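Local coordinates for probable fatty acyl-CoA transferase Rv3272 (Mycobacterium tuberculosis, PDB 5YX6), which binds fatty acyl-CoAs, most tightly palmitoyl-CoA, and probably acts as a family III CoA transferase in fatty acid metabolism, at residues A[250-263]-A[306-319]. Residues are numbered along the deposited sequence; the frame is centred on the assembly and turned at random.
Sequences PSDAFRTADGYIVI and LELALASKTATEWV
Glu307, Ile261 and Leu310 give up the most surface where the hairpin of strands 253-255 and 260-264 lies against the helices around the turn 310-313. Glu307 reaches alongside strand 253-255, the outer strand of this sheet within the chain. Its chain runs extended beyond CG (chi2 -172°), long enough to bring OE2 to the backbone of Arg255, whose N donates to it at 2.6 Å in a nearly straight bond from above the carboxylate plane. The carboxylate thus takes up an edge-strand N-H, while a water links Glu307 O to Arg255 O, weakly at the arginine end.

The rest of the interface is largely apolar. Leu310 puts CD1 3.7 Å from Phe254 CB, and Leu306 CD1 touches both the Phe254 ring and Pro250. Ile261, with CG1 anti to its backbone N (chi1 -173°), sends CD1 to Trp318 CB at 3.6 Å and CG1 alongside Val319 CG2, while its CB faces the small methyl of Ala315, which lets helix and strand come close. The Trp318 indole is held between Leu310 CD2 over one face and Lys313 CD on the other, and its NE1 donates a hydrogen bond to Leu310 O at 2.7 Å.

At the hairpin's turn the backbones join directly: Ala257 N donates to Lys313 O (3.1 Å), and Ala315 N to Asp258 O (3.3 Å). Thr256 OG1 accepts from Asp258 N in an ST turn and donates to Gly259 O. Thr314, the N-cap of helix 315-324, forms a capping box with Glu317. Strand 328-331 is the third strand of the antiparallel sheet. The beta hairpin packs on two consecutive helices joined through a type I turn (Leu310 to Lys313), about 31 Å from centre to chain centre, consistent with the small domain of this CoA transferase.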
loop_
_atom_site.group_PDB
_atom_site.type_symbol
_atom_site.label_atom_id
_atom_site.label_comp_id
_atom_site.label_asym_id
_atom_site.label_seq_id
_atom_site.Cartn_x
_atom_site.Cartn_y
_atom_site.Cartn_z
ATOM N N PRO A 250 21.338 2.884 -15.800
ATOM C CA PRO A 250 21.058 3.980 -14.861
ATOM C C PRO A 250 19.591 4.116 -14.463
ATOM O O PRO A 250 18.714 4.233 -15.315
ATOM C CB PRO A 250 21.523 5.218 -15.633
ATOM C CG PRO A 250 21.296 4.865 -17.051
ATOM C CD PRO A 250 21.578 3.384 -17.163
ATOM N N SER A 251 19.353 4.122 -13.154
ATOM C CA SER A 251 18.023 4.259 -12.569
ATOM C C SER A 251 18.164 4.848 -11.169
ATOM O O SER A 251 18.262 4.122 -10.179
ATOM C CB SER A 251 17.302 2.908 -12.521
ATOM O OG SER A 251 15.909 3.068 -12.310
ATOM N N ASP A 252 18.188 6.174 -11.098
ATOM C CA ASP A 252 18.547 6.863 -9.874
ATOM C C ASP A 252 18.224 8.344 -9.979
ATOM O O ASP A 252 17.549 8.781 -10.911
ATOM C CB ASP A 252 20.040 6.666 -9.579
ATOM C CG ASP A 252 20.355 6.653 -8.086
ATOM O OD1 ASP A 252 19.700 7.399 -7.324
ATOM O OD2 ASP A 252 21.260 5.893 -7.674
ATOM N N ALA A 253 18.685 9.101 -8.992
ATOM C CA ALA A 253 18.626 10.552 -9.005
ATOM C C ALA A 253 20.030 11.078 -9.315
ATOM O O ALA A 253 21.021 10.557 -8.790
ATOM C CB ALA A 253 18.116 11.091 -7.668
ATOM N N PHE A 254 20.115 12.100 -10.164
ATOM C CA PHE A 254 21.409 12.623 -10.606
ATOM C C PHE A 254 21.514 14.144 -10.493
ATOM O O PHE A 254 20.547 14.862 -10.750
ATOM C CB PHE A 254 21.678 12.203 -12.058
ATOM C CG PHE A 254 21.654 10.712 -12.285
ATOM C CD1 PHE A 254 22.791 9.948 -12.093
ATOM C CD2 PHE A 254 20.489 10.076 -12.692
ATOM C CE1 PHE A 254 22.772 8.578 -12.298
ATOM C CE2 PHE A 254 20.459 8.708 -12.897
ATOM C CZ PHE A 254 21.602 7.954 -12.701
ATOM N N ARG A 255 22.691 14.633 -10.107
ATOM C CA ARG A 255 22.952 16.068 -10.126
ATOM C C ARG A 255 22.893 16.640 -11.527
ATOM O O ARG A 255 23.325 16.012 -12.489
ATOM C CB ARG A 255 24.310 16.394 -9.512
ATOM C CG ARG A 255 24.356 16.282 -7.999
ATOM C CD ARG A 255 25.712 16.700 -7.447
ATOM N NE ARG A 255 25.988 18.121 -7.701
ATOM C CZ ARG A 255 25.457 19.137 -7.022
ATOM N NH1 ARG A 255 24.576 18.913 -6.049
ATOM N NH2 ARG A 255 25.788 20.383 -7.339
ATOM N N THR A 256 22.321 17.831 -11.631
ATOM C CA THR A 256 22.369 18.602 -12.855
ATOM C C THR A 256 22.936 19.980 -12.538
ATOM O O THR A 256 23.513 20.180 -11.474
ATOM C CB THR A 256 20.988 18.748 -13.493
ATOM O OG1 THR A 256 20.218 19.677 -12.722
ATOM C CG2 THR A 256 20.281 17.418 -13.504
ATOM N N ALA A 257 22.757 20.929 -13.450
ATOM C CA ALA A 257 23.217 22.292 -13.213
ATOM C C ALA A 257 22.386 22.949 -12.121
ATOM O O ALA A 257 22.877 23.783 -11.358
ATOM C CB ALA A 257 23.150 23.116 -14.494
ATOM N N ASP A 258 21.123 22.556 -12.046
ATOM C CA ASP A 258 20.201 23.125 -11.081
ATOM C C ASP A 258 19.156 22.092 -10.671
ATOM O O ASP A 258 18.245 21.762 -11.441
ATOM C CB ASP A 258 19.522 24.370 -11.652
ATOM C CG ASP A 258 18.625 25.063 -10.634
ATOM O OD1 ASP A 258 18.830 24.863 -9.411
ATOM O OD2 ASP A 258 17.710 25.805 -11.058
ATOM N N GLY A 259 19.312 21.569 -9.460
ATOM C CA GLY A 259 18.383 20.593 -8.936
ATOM C C GLY A 259 18.786 19.195 -9.347
ATOM O O GLY A 259 19.768 18.999 -10.066
ATOM N N TYR A 260 18.022 18.216 -8.880
ATOM C CA TYR A 260 18.256 16.830 -9.241
ATOM C C TYR A 260 17.249 16.340 -10.272
ATOM O O TYR A 260 16.110 16.809 -10.309
ATOM C CB TYR A 260 18.178 15.947 -8.007
ATOM C CG TYR A 260 19.456 15.861 -7.228
ATOM C CD1 TYR A 260 19.799 16.843 -6.303
ATOM C CD2 TYR A 260 20.312 14.783 -7.397
ATOM C CE1 TYR A 260 20.977 16.756 -5.575
ATOM C CE2 TYR A 260 21.483 14.682 -6.676
ATOM C CZ TYR A 260 21.813 15.670 -5.766
ATOM O OH TYR A 260 22.984 15.560 -5.050
ATOM N N ILE A 261 17.664 15.385 -11.098
ATOM C CA ILE A 261 16.733 14.734 -12.009
ATOM C C ILE A 261 16.729 13.233 -11.742
ATOM O O ILE A 261 17.772 12.620 -11.534
ATOM C CB ILE A 261 17.073 15.008 -13.510
ATOM C CG1 ILE A 261 15.977 14.439 -14.422
ATOM C CG2 ILE A 261 18.431 14.424 -13.897
ATOM C CD1 ILE A 261 16.258 14.613 -15.902
ATOM N N VAL A 262 15.539 12.652 -11.740
ATOM C CA VAL A 262 15.380 11.212 -11.629
ATOM C C VAL A 262 15.247 10.589 -13.020
ATOM O O VAL A 262 14.367 10.972 -13.776
ATOM C CB VAL A 262 14.142 10.867 -10.782
ATOM C CG1 VAL A 262 13.935 9.370 -10.727
ATOM C CG2 VAL A 262 14.277 11.465 -9.379
ATOM N N ILE A 263 16.123 9.641 -13.348
ATOM C CA ILE A 263 16.133 8.998 -14.659
ATOM C C ILE A 263 16.136 7.482 -14.550
ATOM O O ILE A 263 16.893 6.913 -13.770
ATOM C CB ILE A 263 17.374 9.408 -15.499
ATOM C CG1 ILE A 263 17.406 10.915 -15.759
ATOM C CG2 ILE A 263 17.395 8.661 -16.809
ATOM C CD1 ILE A 263 18.736 11.400 -16.345
ATOM N N LEU A 306 27.715 10.427 -16.073
ATOM C CA LEU A 306 26.423 11.023 -16.392
ATOM C C LEU A 306 26.319 12.435 -15.831
ATOM O O LEU A 306 25.873 13.354 -16.517
ATOM C CB LEU A 306 25.280 10.152 -15.860
ATOM C CG LEU A 306 25.169 8.773 -16.521
ATOM C CD1 LEU A 306 24.076 7.919 -15.882
ATOM C CD2 LEU A 306 24.941 8.912 -18.021
ATOM N N GLU A 307 26.760 12.619 -14.594
ATOM C CA GLU A 307 26.630 13.924 -13.963
ATOM C C GLU A 307 27.565 14.960 -14.601
ATOM O O GLU A 307 27.204 16.135 -14.707
ATOM C CB GLU A 307 26.859 13.810 -12.448
ATOM C CG GLU A 307 25.734 13.021 -11.749
ATOM C CD GLU A 307 25.802 13.045 -10.219
ATOM O OE1 GLU A 307 26.919 13.035 -9.656
ATOM O OE2 GLU A 307 24.725 13.076 -9.580
ATOM N N LEU A 308 28.747 14.532 -15.048
ATOM C CA LEU A 308 29.593 15.415 -15.863
ATOM C C LEU A 308 28.814 15.938 -17.067
ATOM O O LEU A 308 28.840 17.129 -17.367
ATOM C CB LEU A 308 30.865 14.698 -16.326
ATOM C CG LEU A 308 31.952 14.550 -15.250
ATOM C CD1 LEU A 308 33.115 13.707 -15.752
ATOM C CD2 LEU A 308 32.441 15.902 -14.751
ATOM N N ALA A 309 28.068 15.051 -17.718
ATOM C CA ALA A 309 27.295 15.433 -18.899
ATOM C C ALA A 309 26.036 16.221 -18.554
ATOM O O ALA A 309 25.682 17.166 -19.264
ATOM C CB ALA A 309 26.928 14.193 -19.707
ATOM N N LEU A 310 25.364 15.848 -17.464
ATOM C CA LEU A 310 24.111 16.504 -17.083
ATOM C C LEU A 310 24.306 17.926 -16.572
ATOM O O LEU A 310 23.346 18.685 -16.432
ATOM C CB LEU A 310 23.374 15.668 -16.036
ATOM C CG LEU A 310 22.862 14.336 -16.577
ATOM C CD1 LEU A 310 22.487 13.410 -15.448
ATOM C CD2 LEU A 310 21.688 14.577 -17.510
ATOM N N ALA A 311 25.555 18.289 -16.305
ATOM C CA ALA A 311 25.883 19.622 -15.806
ATOM C C ALA A 311 25.531 20.760 -16.777
ATOM O O ALA A 311 25.448 21.912 -16.354
ATOM C CB ALA A 311 27.356 19.686 -15.443
ATOM N N SER A 312 25.302 20.450 -18.056
ATOM C CA SER A 312 25.087 21.496 -19.067
ATOM C C SER A 312 23.682 22.103 -19.098
ATOM O O SER A 312 23.458 23.125 -19.760
ATOM C CB SER A 312 25.380 20.938 -20.472
ATOM O OG SER A 312 26.564 20.154 -20.499
ATOM N N LYS A 313 22.742 21.490 -18.382
ATOM C CA LYS A 313 21.364 21.977 -18.347
ATOM C C LYS A 313 20.751 21.841 -16.955
ATOM O O LYS A 313 21.212 21.038 -16.142
ATOM C CB LYS A 313 20.501 21.211 -19.357
ATOM C CG LYS A 313 20.843 21.418 -20.828
ATOM C CD LYS A 313 20.164 20.341 -21.684
ATOM C CE LYS A 313 19.929 20.785 -23.122
ATOM N NZ LYS A 313 21.195 21.150 -23.811
ATOM N N THR A 314 19.713 22.631 -16.690
ATOM C CA THR A 314 18.903 22.455 -15.494
ATOM C C THR A 314 18.094 21.165 -15.589
ATOM O O THR A 314 17.846 20.658 -16.684
ATOM C CB THR A 314 17.936 23.629 -15.276
ATOM O OG1 THR A 314 16.899 23.586 -16.262
ATOM C CG2 THR A 314 18.668 24.946 -15.377
ATOM N N ALA A 315 17.686 20.636 -14.441
ATOM C CA ALA A 315 16.913 19.400 -14.399
ATOM C C ALA A 315 15.590 19.538 -15.159
ATOM O O ALA A 315 15.160 18.607 -15.832
ATOM C CB ALA A 315 16.663 18.975 -12.963
ATOM N N THR A 316 14.942 20.692 -15.044
ATOM C CA THR A 316 13.700 20.930 -15.777
ATOM C C THR A 316 13.926 20.795 -17.279
ATOM O O THR A 316 13.111 20.205 -17.991
ATOM C CB THR A 316 13.116 22.323 -15.469
ATOM O OG1 THR A 316 12.765 22.390 -14.087
ATOM C CG2 THR A 316 11.867 22.575 -16.288
ATOM N N GLU A 317 15.036 21.345 -17.758
ATOM C CA GLU A 317 15.369 21.250 -19.178
ATOM C C GLU A 317 15.627 19.804 -19.593
ATOM O O GLU A 317 15.161 19.366 -20.641
ATOM C CB GLU A 317 16.577 22.120 -19.508
ATOM C CG GLU A 317 16.280 23.607 -19.455
ATOM C CD GLU A 317 17.549 24.466 -19.379
ATOM O OE1 GLU A 317 18.649 23.912 -19.115
ATOM O OE2 GLU A 317 17.438 25.698 -19.577
ATOM N N TRP A 318 16.375 19.064 -18.783
ATOM C CA TRP A 318 16.630 17.663 -19.092
ATOM C C TRP A 318 15.337 16.835 -19.066
ATOM O O TRP A 318 15.169 15.919 -19.885
ATOM C CB TRP A 318 17.636 17.058 -18.121
ATOM C CG TRP A 318 19.057 17.474 -18.330
ATOM C CD1 TRP A 318 19.863 18.115 -17.431
ATOM C CD2 TRP A 318 19.854 17.257 -19.499
ATOM N NE1 TRP A 318 21.106 18.318 -17.972
ATOM C CE2 TRP A 318 21.130 17.802 -19.240
ATOM C CE3 TRP A 318 19.615 16.657 -20.740
ATOM C CZ2 TRP A 318 22.163 17.759 -20.173
ATOM C CZ3 TRP A 318 20.644 16.620 -21.669
ATOM C CH2 TRP A 318 21.900 17.168 -21.382
ATOM N N VAL A 319 14.429 17.156 -18.140
ATOM C CA VAL A 319 13.173 16.420 -18.041
ATOM C C VAL A 319 12.356 16.605 -19.319
ATOM O O VAL A 319 11.878 15.637 -19.916
ATOM C CB VAL A 319 12.321 16.871 -16.831
ATOM C CG1 VAL A 319 10.867 16.450 -17.029
ATOM C CG2 VAL A 319 12.882 16.313 -15.522
HETATM O O HOH W 1 25.825 17.176 -12.893
#